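Local coordinates for macrodomain protein (Streptomyces coelicolor, PDB 5E3B) that probably hydrolyses N-(ADP-alpha-D-ribosyl)-thymidine in DNA, releasing ADP-D-ribose and restoring the unmodified base, at residues D30-S35 / R62-P67; I42-N47 / V99-G104; G86-V91 / G127-R132. One frame throughout, in Å; residues are numbered along the deposited sequence.

Contact 1. Residues D30-S35 / R62-P67; sequences DATAPS and RRWPQP
A salt bridge and a side-chain hydrogen bond tie Arg-63, in the last, weakly bonded part of helix 56-63, to the turn around Asp-30 and Thr-32 that follows edge strand 25-28 of the macrodomain. The guanidinium uses two of its N-H groups along one edge. NE donates to OG1 of Thr-32 at 2.9 Å (166° at the hydrogen), and NH2 donates to OD2 of Asp-30 at 3.2 Å in the salt bridge. Asp-30 has two conformers, and this bond is that of the one described here. Both acceptors lie close to the guanidinium plane, but the carboxylate is turned about 45° against it, and NH2 approaches OD2 from above the carboxylate plane. A bend at chi3 swings the end of Arg-63 onto this pair, and CB of Ala-33 packs over one guanidinium face, 3.8 Å from NH2.

The acceptors are held by their own loop. Residues 30-33 form a type I beta turn, closed by the bond from Ala-33 N to Asp-30 O, and OD1 of Asp-30 accepts from Thr-32 N at 3.0 Å, an Asx turn. In Thr-32 chi1 is 73°, placing OG1 between the backbone N and the carbonyl carbon, where it meets both the Asp-30 carboxylate and Arg-63. The indole of Trp-64 comes up to Thr-32, its CH2 3.3 Å from the carbonyl O, which meets the ring obliquely; Arg-63 CG sits over the ring centre.

Thr-32 also packs on Phe-56 and Val-60 of helix 56-63, while Trp-64 reaches Ile-42 of strand 40-47 and Val-93 of strand 88-94, its NE1 hydrogen-bonded to Glu-94 OE2.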
loop_
_atom_site.group_PDB
_atom_site.type_symbol
_atom_site.label_atom_id
_atom_site.label_comp_id
_atom_site.label_asym_id
_atom_site.label_seq_id
_atom_site.Cartn_x
_atom_site.Cartn_y
_atom_site.Cartn_z
ATOM N N ASP A 30 -12.922 -1.603 6.454
ATOM C CA ASP A 30 -11.609 -1.006 6.895
ATOM C C ASP A 30 -10.558 -2.064 6.446
ATOM O O ASP A 30 -10.498 -3.206 6.884
ATOM C CB ASP A 30 -11.560 -0.608 8.425
ATOM C CG ASP A 30 -10.169 -0.189 8.954
ATOM O OD1 ASP A 30 -9.194 0.051 8.261
ATOM O OD2 ASP A 30 -10.035 -0.067 10.186
ATOM N N ALA A 31 -9.771 -1.592 5.452
ATOM C CA ALA A 31 -8.643 -2.388 4.907
ATOM C C ALA A 31 -7.608 -2.799 5.962
ATOM O O ALA A 31 -6.852 -3.708 5.691
ATOM C CB ALA A 31 -7.950 -1.655 3.808
ATOM N N THR A 32 -7.577 -2.153 7.114
ATOM C CA THR A 32 -6.676 -2.573 8.207
ATOM C C THR A 32 -7.150 -3.713 8.971
ATOM O O THR A 32 -6.438 -4.215 9.848
ATOM C CB THR A 32 -6.309 -1.374 9.131
ATOM O OG1 THR A 32 -7.431 -1.008 9.950
ATOM C CG2 THR A 32 -5.777 -0.234 8.330
ATOM N N ALA A 33 -8.339 -4.234 8.672
ATOM C CA ALA A 33 -8.806 -5.414 9.290
ATOM C C ALA A 33 -9.313 -6.465 8.344
ATOM O O ALA A 33 -10.461 -6.841 8.428
ATOM C CB ALA A 33 -9.886 -5.048 10.299
ATOM N N PRO A 34 -8.471 -6.975 7.460
ATOM C CA PRO A 34 -8.936 -8.045 6.535
ATOM C C PRO A 34 -9.317 -9.282 7.307
ATOM O O PRO A 34 -8.641 -9.586 8.303
ATOM C CB PRO A 34 -7.705 -8.330 5.644
ATOM C CG PRO A 34 -6.651 -7.395 6.050
ATOM C CD PRO A 34 -7.036 -6.699 7.306
ATOM N N SER A 35 -10.340 -9.988 6.836
ATOM C CA SER A 35 -10.899 -11.121 7.586
ATOM C C SER A 35 -10.744 -12.408 6.813
ATOM O O SER A 35 -11.680 -13.184 6.644
ATOM C CB SER A 35 -12.366 -10.876 7.866
ATOM O OG SER A 35 -13.045 -10.700 6.634
ATOM N N ARG A 62 -4.339 4.280 13.847
ATOM C CA ARG A 62 -5.387 3.831 14.781
ATOM C C ARG A 62 -5.347 2.428 15.143
ATOM O O ARG A 62 -5.899 2.109 16.241
ATOM C CB ARG A 62 -6.767 4.239 14.362
ATOM C CG ARG A 62 -6.991 5.734 14.540
ATOM C CD ARG A 62 -8.441 6.096 14.262
ATOM N NE ARG A 62 -8.814 6.088 12.827
ATOM C CZ ARG A 62 -8.666 7.127 11.978
ATOM N NH1 ARG A 62 -8.139 8.298 12.361
ATOM N NH2 ARG A 62 -9.037 6.998 10.730
ATOM N N ARG A 63 -4.670 1.567 14.389
ATOM C CA ARG A 63 -4.575 0.187 14.752
ATOM C C ARG A 63 -3.203 -0.306 15.268
ATOM O O ARG A 63 -3.128 -1.179 16.162
ATOM C CB ARG A 63 -4.938 -0.694 13.572
ATOM C CG ARG A 63 -5.361 -2.073 13.904
ATOM C CD ARG A 63 -6.035 -2.813 12.755
ATOM N NE ARG A 63 -7.403 -2.374 12.476
ATOM C CZ ARG A 63 -8.505 -2.636 13.145
ATOM N NH1 ARG A 63 -8.519 -3.327 14.271
ATOM N NH2 ARG A 63 -9.624 -2.066 12.699
ATOM N N TRP A 64 -2.142 0.278 14.708
ATOM C CA TRP A 64 -0.755 -0.174 15.044
ATOM C C TRP A 64 0.127 1.000 14.959
ATOM O O TRP A 64 0.022 1.832 14.049
ATOM C CB TRP A 64 -0.210 -1.174 14.077
ATOM C CG TRP A 64 -1.042 -2.402 13.775
ATOM C CD1 TRP A 64 -1.280 -3.508 14.580
ATOM C CD2 TRP A 64 -1.747 -2.642 12.565
ATOM N NE1 TRP A 64 -2.072 -4.395 13.925
ATOM C CE2 TRP A 64 -2.350 -3.900 12.676
ATOM C CE3 TRP A 64 -1.894 -1.917 11.362
ATOM C CZ2 TRP A 64 -3.118 -4.470 11.648
ATOM C CZ3 TRP A 64 -2.690 -2.485 10.346
ATOM C CH2 TRP A 64 -3.245 -3.711 10.483
ATOM N N PRO A 65 1.143 1.091 15.868
ATOM C CA PRO A 65 2.091 2.185 15.853
ATOM C C PRO A 65 3.322 1.968 14.872
ATOM O O PRO A 65 3.959 2.938 14.437
ATOM C CB PRO A 65 2.567 2.154 17.350
ATOM C CG PRO A 65 2.490 0.732 17.698
ATOM C CD PRO A 65 1.257 0.241 17.093
ATOM N N GLN A 66 3.585 0.719 14.570
ATOM C CA GLN A 66 4.816 0.348 13.837
ATOM C C GLN A 66 4.929 0.976 12.436
ATOM O O GLN A 66 6.005 1.435 12.047
ATOM C CB GLN A 66 5.131 -1.110 13.774
ATOM C CG GLN A 66 5.410 -1.743 15.125
ATOM C CD GLN A 66 4.110 -2.216 15.800
ATOM O OE1 GLN A 66 3.016 -1.970 15.339
ATOM N NE2 GLN A 66 4.264 -2.837 16.997
ATOM N N PRO A 67 3.864 0.922 11.603
ATOM C CA PRO A 67 4.034 1.460 10.269
ATOM C C PRO A 67 4.420 2.921 10.184
ATOM O O PRO A 67 5.312 3.295 9.426
ATOM C CB PRO A 67 2.695 1.136 9.583
ATOM C CG PRO A 67 2.193 -0.018 10.327
ATOM C CD PRO A 67 2.572 0.263 11.760
#

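Contact 2. Residues I42-N47 / V99-G104; sequences IAHVCN and VANMIG
His-44 and Asn-101 lie side by side and point the same way from neighbouring parallel strands, yet their imidazole and amide planes stand 82° apart. With CG between the backbone N and the carbonyl carbon, the ring of His-44 leans across to strand 97-105, and NE2 donates to OD1 of Asn-101 at 2.8 Å (158° at the hydrogen). The acceptor is near the ring plane, and NE2 is slightly tilted from the amide carbonyl plane. Val-99 CG1 approaches the same ring obliquely, 3.8 Å from NE2.

On the face carrying Ala-43, Val-45 and Met-102, Met-102 bends at chi3, bringing CE 4.0 Å from Ala-43 CB and 4.1 Å from Val-45 CG2; it also packs on Ala-125 and Val-129 of helix 119-136. Within the mixed six-stranded macrodomain sheet the backbones pair in parallel register from Ile-42/Val-99 to Cys-46/Ile-103. Five backbone N-H...O bonds include Cys-46 N to Met-102 O at 2.7 Å, and the axes of segments 42-47 and 99-104 cross at 50°.

Asn-101 ND2 is bonded to Gln-89 OE1 and Pro-67 O, which fixes the amide rotation and presents OD1 to the histidine, consistent with a proton on NE2.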
loop_
_atom_site.group_PDB
_atom_site.type_symbol
_atom_site.label_atom_id
_atom_site.label_comp_id
_atom_site.label_asym_id
_atom_site.label_seq_id
_atom_site.Cartn_x
_atom_site.Cartn_y
_atom_site.Cartn_z
ATOM N N ILE A 42 -1.369 -5.350 3.707
ATOM C CA ILE A 42 -2.156 -4.129 3.505
ATOM C C ILE A 42 -1.260 -3.105 2.836
ATOM O O ILE A 42 -0.297 -2.670 3.440
ATOM C CB ILE A 42 -2.667 -3.642 4.836
ATOM C CG1 ILE A 42 -3.499 -4.735 5.536
ATOM C CG2 ILE A 42 -3.407 -2.354 4.706
ATOM C CD1 ILE A 42 -3.520 -4.506 6.989
ATOM N N ALA A 43 -1.564 -2.708 1.599
ATOM C CA ALA A 43 -0.691 -1.853 0.825
ATOM C C ALA A 43 -1.369 -0.545 0.586
ATOM O O ALA A 43 -2.584 -0.508 0.253
ATOM C CB ALA A 43 -0.407 -2.486 -0.543
ATOM N N HIS A 44 -0.619 0.545 0.773
ATOM C CA HIS A 44 -1.188 1.865 0.627
ATOM C C HIS A 44 -0.138 2.848 0.151
ATOM O O HIS A 44 1.064 2.657 0.294
ATOM C CB HIS A 44 -1.877 2.269 1.941
ATOM C CG HIS A 44 -0.885 2.527 3.052
ATOM N ND1 HIS A 44 -0.709 3.760 3.640
ATOM C CD2 HIS A 44 0.029 1.710 3.630
ATOM C CE1 HIS A 44 0.267 3.714 4.516
ATOM N NE2 HIS A 44 0.752 2.495 4.523
ATOM N N VAL A 45 -0.635 3.953 -0.404
ATOM C CA VAL A 45 0.193 4.968 -0.999
ATOM C C VAL A 45 0.661 6.064 -0.023
ATOM O O VAL A 45 -0.181 6.819 0.483
ATOM C CB VAL A 45 -0.449 5.647 -2.220
ATOM C CG1 VAL A 45 0.521 6.607 -2.805
ATOM C CG2 VAL A 45 -0.769 4.559 -3.245
ATOM N N CYS A 46 1.952 6.201 0.141
ATOM C CA CYS A 46 2.537 7.297 0.921
ATOM C C CYS A 46 3.203 8.296 0.016
ATOM O O CYS A 46 3.573 8.003 -1.142
ATOM C CB CYS A 46 3.550 6.694 1.894
ATOM S SG CYS A 46 2.886 5.500 3.085
ATOM N N ASN A 47 3.421 9.483 0.555
ATOM C CA ASN A 47 4.206 10.519 -0.171
ATOM C C ASN A 47 5.685 10.446 0.096
ATOM O O ASN A 47 6.191 9.755 1.009
ATOM C CB ASN A 47 3.636 11.908 0.130
ATOM C CG ASN A 47 3.803 12.286 1.572
ATOM O OD1 ASN A 47 4.915 12.612 2.022
ATOM N ND2 ASN A 47 2.723 12.208 2.306
ATOM N N VAL A 99 2.025 -4.459 6.774
ATOM C CA VAL A 99 1.695 -3.186 6.054
ATOM C C VAL A 99 2.814 -2.838 5.097
ATOM O O VAL A 99 4.005 -2.771 5.492
ATOM C CB VAL A 99 1.421 -2.061 7.056
ATOM C CG1 VAL A 99 1.152 -0.757 6.362
ATOM C CG2 VAL A 99 0.240 -2.469 7.937
ATOM N N ALA A 100 2.447 -2.499 3.846
ATOM C CA ALA A 100 3.392 -2.109 2.838
ATOM C C ALA A 100 3.206 -0.622 2.601
ATOM O O ALA A 100 2.189 -0.169 2.057
ATOM C CB ALA A 100 3.131 -2.863 1.482
ATOM N N ASN A 101 4.159 0.158 3.089
ATOM C CA ASN A 101 4.183 1.569 2.869
ATOM C C ASN A 101 4.876 1.850 1.504
ATOM O O ASN A 101 6.090 1.676 1.357
ATOM C CB ASN A 101 4.979 2.303 3.947
ATOM C CG ASN A 101 4.435 2.203 5.371
ATOM O OD1 ASN A 101 3.261 2.032 5.646
ATOM N ND2 ASN A 101 5.390 2.273 6.316
ATOM N N MET A 102 4.065 2.174 0.508
ATOM C CA MET A 102 4.506 2.357 -0.891
ATOM C C MET A 102 4.764 3.852 -1.123
ATOM O O MET A 102 3.838 4.633 -0.957
ATOM C CB MET A 102 3.475 1.930 -1.887
ATOM C CG MET A 102 3.084 0.464 -1.758
ATOM S SD MET A 102 1.980 -0.137 -3.094
ATOM C CE MET A 102 0.521 0.714 -2.684
ATOM N N ILE A 103 5.934 4.206 -1.603
ATOM C CA ILE A 103 6.175 5.639 -1.900
ATOM C C ILE A 103 5.687 5.885 -3.310
ATOM O O ILE A 103 6.440 5.632 -4.303
ATOM C CB ILE A 103 7.665 6.003 -1.704
ATOM C CG1 ILE A 103 8.213 5.637 -0.321
ATOM C CG2 ILE A 103 7.796 7.508 -1.965
ATOM C CD1 ILE A 103 7.378 6.109 0.863
ATOM N N GLY A 104 4.447 6.344 -3.398
ATOM C CA GLY A 104 3.800 6.427 -4.687
ATOM C C GLY A 104 3.368 7.776 -5.074
ATOM O O GLY A 104 2.997 7.965 -6.251
#

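Contact 3. Residues G86-V91 / G127-R132; sequences GAVQFV and GRVADR
Water 1 bridges Val-88 N and Arg-128 NH1, accepting from NH1 at 2.9 Å and from Val-88 N at 3.0 Å. It joins the start of strand 88-94 to helix 119-136, between which no direct hydrogen bond forms here. Arg-128 reaches the water through a chain extended from CG to NE; its side chain and that of Val-88 slide past each other in opposite directions. On the way CD passes 3.7 Å from Gly-86 O, which lies over one face of the guanidinium, and NH1 comes 3.7 Å from Ala-87 CA.

Further along, the contact is a CH-pi interaction. CG of Arg-132 stands 3.6 Å from the centroid of the Phe-90 ring and only 4° off its normal, with CB 3.5 Å from CZ. The arginine bends at chi2, and the two side chains slide past each other in opposite directions with CG over the ring centre. The guanidinium plane is turned about 80° to the ring and has Phe-90 CD2 at its edge, while NH1 of Arg-132 forms a salt bridge with Glu-135. On the opposite ring face Val-88 CG1 packs off centre. Phe-90 is therefore held between Val-88, two residues earlier on its strand, and the helix, with Val-129 CA at the ring edge. Val-88 CG1 also meets Val-129 CG2 at 4.1 Å, the two side chains crossing at about a right angle.

Helix 119-136 thus packs on one face of the macrodomain sheet at its outermost strand 88-94, the axes of 88-91 and 127-132 inclined by 37°. Val-129 reaches Met-102 of strand 97-105 and Phe-90 packs on Ala-100; Met-41 of strand 40-47 touches Phe-90, Val-129 and Arg-132.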
loop_
_atom_site.group_PDB
_atom_site.type_symbol
_atom_site.label_atom_id
_atom_site.label_comp_id
_atom_site.label_asym_id
_atom_site.label_seq_id
_atom_site.Cartn_x
_atom_site.Cartn_y
_atom_site.Cartn_z
ATOM N N GLY A 86 8.680 4.917 -5.795
ATOM C CA GLY A 86 8.655 3.477 -6.200
ATOM C C GLY A 86 9.153 2.448 -5.181
ATOM O O GLY A 86 8.877 1.270 -5.312
ATOM N N ALA A 87 9.792 2.884 -4.095
ATOM C CA ALA A 87 10.244 1.992 -3.050
ATOM C C ALA A 87 9.078 1.648 -2.114
ATOM O O ALA A 87 8.081 2.349 -2.055
ATOM C CB ALA A 87 11.401 2.551 -2.258
ATOM N N VAL A 88 9.253 0.508 -1.469
ATOM C CA VAL A 88 8.250 -0.026 -0.578
ATOM C C VAL A 88 8.936 -0.565 0.664
ATOM O O VAL A 88 9.970 -1.230 0.586
ATOM C CB VAL A 88 7.435 -1.136 -1.209
ATOM C CG1 VAL A 88 6.341 -1.584 -0.223
ATOM C CG2 VAL A 88 6.831 -0.706 -2.482
ATOM N N GLN A 89 8.333 -0.293 1.846
ATOM C CA GLN A 89 8.823 -0.761 3.152
ATOM C C GLN A 89 7.768 -1.667 3.699
ATOM O O GLN A 89 6.589 -1.286 3.668
ATOM C CB GLN A 89 8.991 0.437 4.065
ATOM C CG GLN A 89 9.142 0.193 5.529
ATOM C CD GLN A 89 9.265 1.431 6.341
ATOM O OE1 GLN A 89 8.353 2.266 6.391
ATOM N NE2 GLN A 89 10.404 1.599 6.960
ATOM N N PHE A 90 8.119 -2.866 4.163
ATOM C CA PHE A 90 7.172 -3.848 4.630
ATOM C C PHE A 90 7.361 -3.893 6.170
ATOM O O PHE A 90 8.484 -4.053 6.686
ATOM C CB PHE A 90 7.399 -5.259 4.015
ATOM C CG PHE A 90 7.293 -5.220 2.523
ATOM C CD1 PHE A 90 6.058 -5.290 1.893
ATOM C CD2 PHE A 90 8.410 -5.121 1.751
ATOM C CE1 PHE A 90 5.951 -5.162 0.530
ATOM C CE2 PHE A 90 8.323 -5.076 0.352
ATOM C CZ PHE A 90 7.080 -5.170 -0.243
ATOM N N VAL A 91 6.261 -3.729 6.896
ATOM C CA VAL A 91 6.262 -3.581 8.306
ATOM C C VAL A 91 5.335 -4.619 8.948
ATOM O O VAL A 91 4.126 -4.618 8.704
ATOM C CB VAL A 91 5.772 -2.151 8.796
ATOM C CG1 VAL A 91 5.874 -2.054 10.312
ATOM C CG2 VAL A 91 6.566 -1.047 8.094
ATOM N N GLY A 127 4.599 -3.643 -8.105
ATOM C CA GLY A 127 5.375 -4.793 -8.464
ATOM C C GLY A 127 6.206 -5.358 -7.350
ATOM O O GLY A 127 6.311 -6.586 -7.143
ATOM N N ARG A 128 6.796 -4.447 -6.574
ATOM C CA ARG A 128 7.500 -4.880 -5.388
ATOM C C ARG A 128 6.633 -5.525 -4.304
ATOM O O ARG A 128 7.059 -6.480 -3.634
ATOM C CB ARG A 128 8.299 -3.731 -4.802
ATOM C CG ARG A 128 9.350 -3.302 -5.766
ATOM C CD ARG A 128 10.252 -2.210 -5.257
ATOM N NE ARG A 128 11.223 -1.874 -6.311
ATOM C CZ ARG A 128 12.181 -0.941 -6.194
ATOM N NH1 ARG A 128 12.351 -0.297 -5.037
ATOM N NH2 ARG A 128 12.986 -0.657 -7.247
ATOM N N VAL A 129 5.427 -4.994 -4.107
ATOM C CA VAL A 129 4.432 -5.632 -3.265
ATOM C C VAL A 129 4.141 -7.031 -3.757
ATOM O O VAL A 129 4.030 -7.955 -2.982
ATOM C CB VAL A 129 3.157 -4.750 -3.189
ATOM C CG1 VAL A 129 2.003 -5.476 -2.558
ATOM C CG2 VAL A 129 3.447 -3.476 -2.388
ATOM N N ALA A 130 3.927 -7.155 -5.083
ATOM C CA ALA A 130 3.652 -8.435 -5.670
ATOM C C ALA A 130 4.784 -9.413 -5.405
ATOM O O ALA A 130 4.510 -10.541 -5.055
ATOM C CB ALA A 130 3.363 -8.339 -7.109
ATOM N N ASP A 131 6.034 -8.988 -5.600
ATOM C CA ASP A 131 7.182 -9.914 -5.307
ATOM C C ASP A 131 7.081 -10.440 -3.893
ATOM O O ASP A 131 7.295 -11.622 -3.578
ATOM C CB ASP A 131 8.509 -9.249 -5.565
ATOM C CG ASP A 131 8.685 -8.776 -7.050
ATOM O OD1 ASP A 131 8.092 -9.387 -7.971
ATOM O OD2 ASP A 131 9.344 -7.736 -7.282
ATOM N N ARG A 132 6.876 -9.517 -2.937
ATOM C CA ARG A 132 6.857 -9.911 -1.491
ATOM C C ARG A 132 5.656 -10.722 -1.124
ATOM O O ARG A 132 5.719 -11.726 -0.388
ATOM C CB ARG A 132 7.026 -8.631 -0.681
ATOM C CG ARG A 132 7.201 -8.742 0.832
ATOM C CD ARG A 132 8.544 -9.365 1.164
ATOM N NE ARG A 132 8.672 -9.411 2.639
ATOM C CZ ARG A 132 8.985 -10.512 3.346
ATOM N NH1 ARG A 132 9.220 -11.673 2.803
ATOM N NH2 ARG A 132 9.055 -10.387 4.682
HETATM O O HOH W 1 11.612 -1.074 -2.335
#

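How the contacts relate
Contact 2 lies deepest, its centre about 3 Å from the chain centre, and contacts 1 and 3 each touch it. The centres of contacts 2 and 3 are about 8 Å apart: Val-91 N and Val-99 O (2.8 Å) and Gly-86 N and Ile-103 O (2.8 Å) probably bond the strands, and Met-102 SD packs 3.7 Å from Val-129 CG2. Contact 1, about 13 Å from contact 2 between centres, meets it through Trp-64 CH2 on Ile-42 CD1 (3.6 Å). Contacts 1 and 3, with centres about 17 Å apart, meet where Gln-66 packs on Val-91. An ethanediol, probably from the crystallisation liquor, lies about 4 Å from the Asn-47 side chain and may mark a pocket at the end of strand 40-47.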